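Local structure of putative diflavin flavoprotein A 3 (Synechocystis sp., 6H0C) at residues A[65-68]-A[69-73]; A[104-108]-A[109-113]; A[116-120]-A[121-125]; A[288-292]-A[293-297]; A[320-323]-A[324-327]. The protein probably mediates electron transfer from NADH to oxygen, reducing it to water, through a flavodiiron core that forms this chain, the flavin reductase part being absent. All coordinates share one frame; numbering follows the deposited sequence.

Interaction 1: residues A[65-68]-A[69-73]; sequences GTLI and QRLDL
Leu-73 folds back from the loop and meets two side chains of the last turn of helix 60-70, which precedes it, one with each methyl. Its CD1 lies 3.8 Å from CD2 of Leu-67, the two branched ends passing each other at a slant. Its CD2 turns instead to CG1 of Ile-68, and those two side chains run at about a right angle. The modelled 3.2 Å between Ile-68 CG1 and Leu-73 CD2 is shorter than carbons normally allow, so the exact spacing is doubtful. Leu-71 approaches in another way, lying alongside Leu-67 and pointing in the same direction, with its CD2 4.2 Å from Leu-67 CD1. Leu-67 serves both partners because its CG stands opposite the backbone N (chi1 -175°), which brings its forked end back toward the loop with one methyl for each leucine. Meanwhile the backbone closes the helix with bonds spanning three residues: Gln-69 N to Thr-66 O at 3.1 Å, and Arg-70 N to Leu-67 O at 2.7 Å. Gln-69 runs out extended on the exposed side, its CG 3.4 Å from Gly-65 O. The leucines suit the inner side, where Leu-67 packs on Leu-51 and Leu-71 on Ile-49, both of strand 49-52, which precedes this helix in a beta-alpha-beta unit. Ile-68 and Leu-73 rest on Leu-98 and Leu-95 of helix 86-98, and Thr-66 and Arg-70 touch strand 4-11.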
# COMPACT_ATOMS: atom_id res chain seq x y z
N GLY A 65 4.69 13.03 21.14
CA GLY A 65 5.25 13.21 22.47
C GLY A 65 6.75 13.09 22.45
O GLY A 65 7.45 13.90 23.05
N THR A 66 7.25 12.08 21.75
CA THR A 66 8.68 11.85 21.64
C THR A 66 9.38 12.90 20.79
O THR A 66 10.43 13.43 21.16
CB THR A 66 8.96 10.47 21.04
OG1 THR A 66 8.52 9.47 21.95
CG2 THR A 66 10.44 10.31 20.79
N LEU A 67 8.80 13.20 19.64
CA LEU A 67 9.38 14.16 18.71
C LEU A 67 9.61 15.52 19.35
O LEU A 67 10.69 16.10 19.22
CB LEU A 67 8.49 14.30 17.47
CG LEU A 67 9.05 15.17 16.35
CD1 LEU A 67 10.42 14.66 15.91
CD2 LEU A 67 8.07 15.23 15.17
N ILE A 68 8.60 16.02 20.04
CA ILE A 68 8.66 17.34 20.68
C ILE A 68 9.82 17.48 21.66
O ILE A 68 10.27 18.59 21.96
CB ILE A 68 7.34 17.63 21.41
CG1 ILE A 68 6.21 17.77 20.39
CG2 ILE A 68 7.45 18.90 22.23
CD1 ILE A 68 4.84 17.78 21.01
N GLN A 69 10.33 16.36 22.15
CA GLN A 69 11.44 16.40 23.08
C GLN A 69 12.76 16.50 22.34
O GLN A 69 13.78 16.83 22.92
CB GLN A 69 11.42 15.17 23.98
CG GLN A 69 10.15 15.08 24.82
CD GLN A 69 10.16 13.93 25.79
OE1 GLN A 69 11.21 13.41 26.15
NE2 GLN A 69 8.97 13.51 26.22
N ARG A 70 12.72 16.24 21.03
CA ARG A 70 13.92 16.25 20.21
C ARG A 70 13.98 17.43 19.24
O ARG A 70 15.02 17.69 18.64
CB ARG A 70 14.02 14.95 19.40
CG ARG A 70 14.13 13.71 20.23
CD ARG A 70 15.39 13.75 21.07
NE ARG A 70 15.78 12.41 21.52
CZ ARG A 70 16.72 11.68 20.94
NH1 ARG A 70 17.00 10.48 21.41
NH2 ARG A 70 17.38 12.15 19.89
N LEU A 71 12.86 18.13 19.09
CA LEU A 71 12.72 19.13 18.03
C LEU A 71 11.64 20.15 18.32
O LEU A 71 10.51 19.79 18.67
CB LEU A 71 12.41 18.43 16.69
CG LEU A 71 12.00 19.30 15.50
CD1 LEU A 71 13.19 20.07 14.92
CD2 LEU A 71 11.31 18.47 14.42
N ASP A 72 11.97 21.42 18.17
CA ASP A 72 10.97 22.48 18.18
C ASP A 72 10.17 22.40 16.89
O ASP A 72 10.68 22.73 15.81
CB ASP A 72 11.63 23.86 18.31
CG ASP A 72 10.63 24.99 18.46
OD1 ASP A 72 9.48 24.87 17.98
OD2 ASP A 72 11.00 26.01 19.07
N LEU A 73 8.91 21.98 17.00
CA LEU A 73 8.09 21.77 15.81
C LEU A 73 7.88 23.07 15.04
O LEU A 73 7.50 23.04 13.87
CB LEU A 73 6.74 21.16 16.18
CG LEU A 73 6.74 19.66 16.44
CD1 LEU A 73 7.55 18.95 15.37
CD2 LEU A 73 7.29 19.37 17.81

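Interaction 2: residues A[104-108]-A[109-113]; sequences IICSN and PAAQN
The N-cap of helix 108-117 is built by Ser-107, whose hydroxyl receives the backbone N-H of Ala-110, in the turn that leads out of strand 103-106 within a beta-alpha-beta unit of the metallo-hydrolase domain. OG of Ser-107 is 3.2 Å from Ala-110 N, and the bond is fairly straight at 161°. It reaches that N-H because chi1 of 78° sets OG between the backbone N and the carbonyl carbon, facing the first turn. The carbonyl of the same serine takes the next donor, with Ala-111 N 2.9 Å from Ser-107 O, and Gln-112 N continues the ladder to Asn-108 O at 3.0 Å. Proline fits at position 109 because the first turn of a helix asks no N-H of it; Pro-109 CD packs 3.3 Å from Ser-107 OG. Inside the turn Cys-106 fills the corner, its CB 3.9 Å from Ala-110 CB and its SG 3.9 Å from Ala-111 CB. Small alanines let strand and helix come this close. Ser-107 OG also bonds to Gly-156 O. The buried hydroxyl therefore acts both ways, accepting from the helix start and donating to a loop, which probably commits its proton to Gly-156 O and restricts its rotation.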
# COMPACT_ATOMS: atom_id res chain seq x y z
N ILE A 104 3.54 20.81 3.29
CA ILE A 104 3.38 19.41 2.96
C ILE A 104 3.99 19.10 1.59
O ILE A 104 3.72 19.80 0.61
CB ILE A 104 1.91 18.98 2.97
CG1 ILE A 104 1.33 19.10 4.39
CG2 ILE A 104 1.77 17.55 2.44
CD1 ILE A 104 -0.13 19.52 4.44
N ILE A 105 4.81 18.06 1.53
CA ILE A 105 5.42 17.60 0.30
C ILE A 105 4.89 16.22 -0.07
O ILE A 105 5.01 15.27 0.72
CB ILE A 105 6.96 17.53 0.43
CG1 ILE A 105 7.53 18.88 0.87
CG2 ILE A 105 7.58 17.06 -0.88
CD1 ILE A 105 7.22 20.01 -0.09
N CYS A 106 4.32 16.08 -1.26
CA CYS A 106 3.74 14.79 -1.65
C CYS A 106 3.44 14.70 -3.15
O CYS A 106 3.60 15.67 -3.89
CB CYS A 106 2.46 14.53 -0.85
SG CYS A 106 1.11 15.68 -1.21
N SER A 107 2.99 13.53 -3.59
CA SER A 107 2.65 13.34 -5.00
C SER A 107 1.30 13.97 -5.32
O SER A 107 0.55 14.38 -4.42
CB SER A 107 2.63 11.86 -5.35
OG SER A 107 1.42 11.28 -4.88
N ASN A 108 0.98 14.03 -6.60
CA ASN A 108 -0.27 14.64 -7.01
C ASN A 108 -1.49 13.84 -6.56
O ASN A 108 -2.45 14.43 -6.05
CB ASN A 108 -0.30 14.82 -8.52
CG ASN A 108 -1.48 15.64 -8.96
OD1 ASN A 108 -1.50 16.85 -8.77
ND2 ASN A 108 -2.48 14.98 -9.53
N PRO A 109 -1.47 12.51 -6.75
CA PRO A 109 -2.60 11.71 -6.23
C PRO A 109 -2.74 11.83 -4.71
O PRO A 109 -3.87 11.89 -4.20
CB PRO A 109 -2.25 10.28 -6.65
CG PRO A 109 -1.34 10.45 -7.84
CD PRO A 109 -0.53 11.68 -7.53
N ALA A 110 -1.62 11.89 -3.99
CA ALA A 110 -1.64 12.05 -2.54
C ALA A 110 -2.25 13.40 -2.16
O ALA A 110 -3.02 13.49 -1.21
CB ALA A 110 -0.24 11.90 -1.95
N ALA A 111 -1.89 14.44 -2.91
CA ALA A 111 -2.43 15.77 -2.66
C ALA A 111 -3.95 15.79 -2.81
O ALA A 111 -4.67 16.35 -1.97
CB ALA A 111 -1.80 16.78 -3.60
N GLN A 112 -4.45 15.16 -3.87
CA GLN A 112 -5.89 15.06 -4.10
C GLN A 112 -6.57 14.31 -2.95
O GLN A 112 -7.62 14.73 -2.46
CB GLN A 112 -6.17 14.35 -5.42
CG GLN A 112 -5.69 15.13 -6.62
CD GLN A 112 -5.61 14.28 -7.87
OE1 GLN A 112 -5.78 13.07 -7.83
NE2 GLN A 112 -5.32 14.93 -9.00
N ASN A 113 -5.96 13.21 -2.53
CA ASN A 113 -6.45 12.42 -1.40
C ASN A 113 -6.51 13.27 -0.12
O ASN A 113 -7.56 13.37 0.54
CB ASN A 113 -5.55 11.20 -1.21
CG ASN A 113 -6.13 10.17 -0.26
OD1 ASN A 113 -7.29 10.28 0.15
ND2 ASN A 113 -5.34 9.16 0.08

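Interaction 3: residues A[116-120]-A[121-125]; sequences KLLAD and AEVNN
Leu-118 packs its two methyls against Ala-121 and Val-123, and these three aliphatic side chains make the close part of the turn that follows helix 108-117. CD1 of Leu-118 lies 3.7 Å from Val-123 CG2, the side chains slanting across one another, while CD2 sits 3.9 Å from Ala-121 CB. CG2 is the valine branch that reaches the leucine: with chi1 of -70° for CG1, it falls between the backbone N and the carbonyl carbon. Both leucine methyls feel it, since Leu-118 CD2 is also only 4.1 Å from Val-123 CG2. The backbone underneath is a type I beta turn from Leu-118 to Ala-121, closed by Ala-121 N donating to Leu-118 O at 3.0 Å. This bond is bent (141°), and the tight turn sets its donor well above the plane of the Leu-118 carbonyl. A small alanine at the fourth position leaves room for the leucine's fork beside it. Asp-120 and Glu-122 form the contrasting side, their carboxylates taking no part in the apolar cluster. Ala-119, at the second position of the turn, is likewise exposed. The apolar patch has firmer backing, for Leu-118 rests on Lys-93 and Val-123 on Leu-96 of helix 86-98. Chemically, the turn is thus sorted: one backbone hydrogen bond and van der Waals contact give it its shape, while the acidic groups, at exposed positions, would probably be hydrated in solution rather than drawn into that closure.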
# COMPACT_ATOMS: atom_id res chain seq x y z
N LYS A 116 -9.25 15.90 0.27
CA LYS A 116 -10.51 15.34 0.74
C LYS A 116 -10.40 14.97 2.21
O LYS A 116 -11.21 15.41 3.02
CB LYS A 116 -10.93 14.13 -0.11
CG LYS A 116 -11.22 14.49 -1.56
CD LYS A 116 -11.88 13.34 -2.32
CE LYS A 116 -10.96 12.13 -2.44
NZ LYS A 116 -9.83 12.35 -3.40
N LEU A 117 -9.37 14.20 2.57
CA LEU A 117 -9.18 13.72 3.94
C LEU A 117 -9.16 14.83 4.99
O LEU A 117 -9.64 14.64 6.10
CB LEU A 117 -7.88 12.93 4.05
CG LEU A 117 -7.86 11.58 3.35
CD1 LEU A 117 -6.52 10.88 3.55
CD2 LEU A 117 -9.00 10.73 3.87
N LEU A 118 -8.60 15.98 4.65
CA LEU A 118 -8.50 17.09 5.60
C LEU A 118 -9.50 18.19 5.29
O LEU A 118 -9.38 19.31 5.80
CB LEU A 118 -7.09 17.68 5.61
CG LEU A 118 -6.02 16.81 6.24
CD1 LEU A 118 -4.69 17.53 6.17
CD2 LEU A 118 -6.39 16.48 7.68
N ALA A 119 -10.47 17.87 4.44
CA ALA A 119 -11.47 18.83 3.97
C ALA A 119 -12.07 19.65 5.12
O ALA A 119 -12.09 20.89 5.07
CB ALA A 119 -12.58 18.12 3.21
N ASP A 120 -12.55 18.96 6.15
CA ASP A 120 -13.23 19.61 7.26
C ASP A 120 -12.30 19.91 8.43
O ASP A 120 -12.73 20.43 9.45
CB ASP A 120 -14.39 18.75 7.76
CG ASP A 120 -15.55 18.72 6.78
OD1 ASP A 120 -15.64 19.63 5.93
OD2 ASP A 120 -16.36 17.77 6.86
N ALA A 121 -11.03 19.57 8.29
CA ALA A 121 -10.08 19.90 9.34
C ALA A 121 -9.74 21.37 9.24
O ALA A 121 -10.00 22.01 8.21
CB ALA A 121 -8.83 19.04 9.24
N GLU A 122 -9.17 21.93 10.30
CA GLU A 122 -8.84 23.34 10.28
C GLU A 122 -7.50 23.57 9.59
O GLU A 122 -7.31 24.59 8.93
CB GLU A 122 -8.84 23.91 11.70
CG GLU A 122 -10.19 23.79 12.41
CD GLU A 122 -10.38 24.83 13.51
OE1 GLU A 122 -9.45 25.63 13.75
OE2 GLU A 122 -11.47 24.85 14.13
N VAL A 123 -6.58 22.62 9.72
CA VAL A 123 -5.24 22.75 9.14
C VAL A 123 -5.28 23.21 7.69
O VAL A 123 -6.04 22.68 6.88
CB VAL A 123 -4.42 21.41 9.21
CG1 VAL A 123 -4.04 21.08 10.65
CG2 VAL A 123 -5.19 20.26 8.57
N ASN A 124 -4.48 24.22 7.38
CA ASN A 124 -4.40 24.71 6.02
C ASN A 124 -2.95 25.00 5.64
O ASN A 124 -2.65 26.02 5.02
CB ASN A 124 -5.26 25.97 5.87
CG ASN A 124 -5.88 26.09 4.48
OD1 ASN A 124 -5.83 25.16 3.67
ND2 ASN A 124 -6.47 27.25 4.20
N ASN A 125 -2.06 24.10 6.04
CA ASN A 125 -0.68 24.15 5.58
C ASN A 125 -0.66 24.02 4.07
O ASN A 125 -1.45 23.26 3.51
CB ASN A 125 0.17 23.03 6.19
CG ASN A 125 0.24 23.12 7.69
OD1 ASN A 125 -0.77 23.00 8.38
ND2 ASN A 125 1.44 23.33 8.21

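Interaction 4: residues A[288-292]-A[293-297]; sequences TAINA and ETSNA
Asn-291 O takes two backbone donors from the turn that follows it, Ser-295 N at 2.7 Å and Thr-294 N at 3.1 Å. The serine N-H comes in nearly along the C=O axis, whereas the threonine N-H stands well above the carbonyl plane, so the two do not compete for one position. The side chain adds to the grip: its OD1 accepts weakly from Glu-293 N at 2.9 Å, closing an Asx turn, and, over a longer distance and also weakly, from Thr-294 N. Chi1 of 180°, with CG opposite the backbone N, carries the amide forward over these N-H groups. Its other end is bridged by a water, which accepts from Asn-291 ND2 and donates to Glu-293 OE1, 2.8 Å from each; ND2 also reaches Pro-152 O, which helps fix how the amide is turned. Farther out, Thr-294 lies across the asparagine, with OG1 3.4 Å from Asn-291 CG in a contact that is not a hydrogen bond. On the buried side Ile-290 CG2 packs 3.7 Å from Ser-295 CB. Asparagine suits the strand end because its short side chain can add OD1 as a second acceptor for the turn's N-H groups while ND2 donates outward. The turn links strand 286-291 to helix 297-306, where Asn-296 is the N-cap and bonds to Glu-299 N: a strand-to-helix connection of the flavodoxin-like alpha/beta fold with its parallel five-stranded sheet.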
# COMPACT_ATOMS: atom_id res chain seq x y z
N THR A 288 -3.93 -9.01 -10.90
CA THR A 288 -3.81 -7.61 -11.27
C THR A 288 -4.87 -6.85 -10.50
O THR A 288 -6.05 -6.85 -10.86
CB THR A 288 -3.99 -7.39 -12.78
OG1 THR A 288 -2.88 -7.98 -13.49
CG2 THR A 288 -4.04 -5.90 -13.11
N ALA A 289 -4.45 -6.25 -9.40
CA ALA A 289 -5.35 -5.43 -8.61
C ALA A 289 -5.72 -4.16 -9.38
O ALA A 289 -4.89 -3.56 -10.06
CB ALA A 289 -4.71 -5.08 -7.28
N ILE A 290 -6.98 -3.76 -9.27
CA ILE A 290 -7.46 -2.52 -9.85
C ILE A 290 -8.21 -1.72 -8.79
O ILE A 290 -9.19 -2.20 -8.21
CB ILE A 290 -8.40 -2.77 -11.03
CG1 ILE A 290 -7.68 -3.54 -12.14
CG2 ILE A 290 -9.00 -1.46 -11.53
CD1 ILE A 290 -6.75 -2.68 -12.95
N ASN A 291 -7.72 -0.52 -8.52
CA ASN A 291 -8.40 0.43 -7.65
C ASN A 291 -9.37 1.23 -8.51
O ASN A 291 -8.96 2.08 -9.30
CB ASN A 291 -7.38 1.34 -6.94
CG ASN A 291 -8.01 2.36 -6.01
OD1 ASN A 291 -9.19 2.69 -6.13
ND2 ASN A 291 -7.22 2.88 -5.08
N ALA A 292 -10.66 0.92 -8.38
CA ALA A 292 -11.68 1.54 -9.23
C ALA A 292 -11.67 3.06 -9.10
O ALA A 292 -11.91 3.79 -10.06
CB ALA A 292 -13.06 0.98 -8.88
N GLU A 293 -11.36 3.52 -7.90
CA GLU A 293 -11.37 4.95 -7.60
C GLU A 293 -10.31 5.72 -8.39
O GLU A 293 -10.54 6.85 -8.79
CB GLU A 293 -11.14 5.14 -6.11
CG GLU A 293 -11.67 6.42 -5.55
CD GLU A 293 -11.62 6.42 -4.04
OE1 GLU A 293 -10.52 6.25 -3.49
OE2 GLU A 293 -12.69 6.58 -3.42
N THR A 294 -9.15 5.11 -8.60
CA THR A 294 -8.02 5.84 -9.16
C THR A 294 -7.60 5.31 -10.52
O THR A 294 -6.82 5.94 -11.23
CB THR A 294 -6.81 5.79 -8.21
OG1 THR A 294 -6.37 4.43 -8.08
CG2 THR A 294 -7.17 6.35 -6.84
N SER A 295 -8.13 4.15 -10.90
CA SER A 295 -7.80 3.54 -12.18
C SER A 295 -8.49 4.27 -13.33
O SER A 295 -9.54 4.90 -13.15
CB SER A 295 -8.20 2.07 -12.17
OG SER A 295 -7.72 1.41 -13.33
N ASN A 296 -7.91 4.19 -14.52
CA ASN A 296 -8.56 4.70 -15.72
C ASN A 296 -9.17 3.57 -16.54
O ASN A 296 -8.95 2.39 -16.24
CB ASN A 296 -7.56 5.48 -16.59
CG ASN A 296 -6.38 4.64 -17.01
OD1 ASN A 296 -6.48 3.80 -17.91
ND2 ASN A 296 -5.24 4.85 -16.36
N ALA A 297 -9.93 3.93 -17.56
CA ALA A 297 -10.66 2.95 -18.37
C ALA A 297 -9.74 1.99 -19.12
O ALA A 297 -10.02 0.79 -19.21
CB ALA A 297 -11.57 3.67 -19.35
O HOH W 1 -8.26 4.69 -3.24

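Interaction 5: residues A[320-323]-A[324-327]; sequences HAPT and PIQT
The flat amide of Gln-326 reaches back to Ala-321 and presents its edge, with Ala-321 O lying 11° out of the amide plane and 2.9 Å from NE2. Seen from the carbonyl, however, the donor stands above the plane of the C=O group. CB of His-320 passes the same NE2 at 4.2 Å. Chi1 of -62° and an extended chain beyond it carry the glutamine amide back along the helix start to this carbonyl. The two proline rings touch through Pro-322 CB and Pro-324 CD, 3.8 Å apart, while CD of Pro-322 lies alongside Ile-325, 4.1 Å from CG1. Prolines suit this place: Pro-322 is the N-cap residue and Pro-324 sits in the first turn, where no helical acceptor awaits a backbone N-H. The helix ladder starts from Pro-322 O, which receives Gln-326 N at 3.2 Å in its carbonyl plane and Ile-325 N weakly, and continues with Thr-327 N on Thr-323 O at 3.0 Å. Ala-321 CB packs 3.8 Å from Ile-325 CG2. This pair faces helix 353-364, with Ala-321 on Ala-354 and Met-357 and Ile-325 on Leu-358, while Pro-322 and Ile-325 also touch Ser-314 just past strand 309-313.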
# COMPACT_ATOMS: atom_id res chain seq x y z
N HIS A 320 -26.17 2.16 -2.50
CA HIS A 320 -25.63 1.92 -3.83
C HIS A 320 -24.13 1.66 -3.82
O HIS A 320 -23.43 2.05 -2.88
CB HIS A 320 -25.91 3.10 -4.76
CG HIS A 320 -27.36 3.36 -4.99
ND1 HIS A 320 -28.06 4.34 -4.31
CD2 HIS A 320 -28.25 2.78 -5.83
CE1 HIS A 320 -29.32 4.34 -4.72
NE2 HIS A 320 -29.46 3.40 -5.64
N ALA A 321 -23.65 1.00 -4.87
CA ALA A 321 -22.22 0.91 -5.10
C ALA A 321 -21.66 2.31 -5.33
O ALA A 321 -22.36 3.21 -5.81
CB ALA A 321 -21.94 0.01 -6.30
N PRO A 322 -20.39 2.52 -4.95
CA PRO A 322 -19.71 3.77 -5.30
C PRO A 322 -19.68 3.94 -6.81
O PRO A 322 -19.58 2.95 -7.54
CB PRO A 322 -18.30 3.56 -4.74
CG PRO A 322 -18.46 2.53 -3.67
CD PRO A 322 -19.53 1.61 -4.18
N THR A 323 -19.75 5.18 -7.27
CA THR A 323 -19.74 5.47 -8.69
C THR A 323 -18.61 4.77 -9.46
O THR A 323 -18.85 4.26 -10.55
CB THR A 323 -19.66 6.97 -8.93
OG1 THR A 323 -20.85 7.57 -8.43
CG2 THR A 323 -19.54 7.26 -10.41
N PRO A 324 -17.39 4.74 -8.90
CA PRO A 324 -16.30 4.06 -9.63
C PRO A 324 -16.53 2.56 -9.85
O PRO A 324 -16.04 2.00 -10.83
CB PRO A 324 -15.09 4.30 -8.74
CG PRO A 324 -15.44 5.58 -7.99
CD PRO A 324 -16.90 5.44 -7.70
N ILE A 325 -17.25 1.92 -8.93
CA ILE A 325 -17.61 0.52 -9.11
C ILE A 325 -18.65 0.38 -10.23
O ILE A 325 -18.57 -0.54 -11.04
CB ILE A 325 -18.18 -0.11 -7.82
CG1 ILE A 325 -17.05 -0.37 -6.80
CG2 ILE A 325 -18.94 -1.40 -8.13
CD1 ILE A 325 -16.06 -1.45 -7.22
N GLN A 326 -19.61 1.31 -10.29
CA GLN A 326 -20.62 1.29 -11.35
C GLN A 326 -20.00 1.46 -12.74
O GLN A 326 -20.35 0.73 -13.67
CB GLN A 326 -21.68 2.37 -11.11
CG GLN A 326 -22.46 2.18 -9.81
CD GLN A 326 -23.49 3.28 -9.57
OE1 GLN A 326 -24.08 3.81 -10.52
NE2 GLN A 326 -23.72 3.61 -8.31
N THR A 327 -19.09 2.42 -12.89
CA THR A 327 -18.46 2.63 -14.19
C THR A 327 -17.53 1.46 -14.55
O THR A 327 -17.51 1.03 -15.70
CB THR A 327 -17.69 3.96 -14.25
OG1 THR A 327 -16.67 3.96 -13.25
CG2 THR A 327 -18.64 5.13 -14.00

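Interactions 1, 2 and 3 belong to the metallo-hydrolase domain, interactions 4 and 5 to the flavodoxin-like one. Interactions 2 and 3 share helix 108-117, at its start and its end, with centres 13 Å apart; they touch where Ile-104 CD1 meets Asn-125 CB at 3.9 Å. In the flavodoxin-like domain, interactions 4 and 5 touch as well: Pro-324 CB lies 3.5 Å from Ala-292 O, bringing the turn just past strand 286-291 against the start of helix 323-335. Between domains, interaction 4 approaches both interaction 2 and interaction 3 to about 6 Å between nearest atoms, without touching. Interaction 1 is remote, its centre about 44 Å from that of interaction 5.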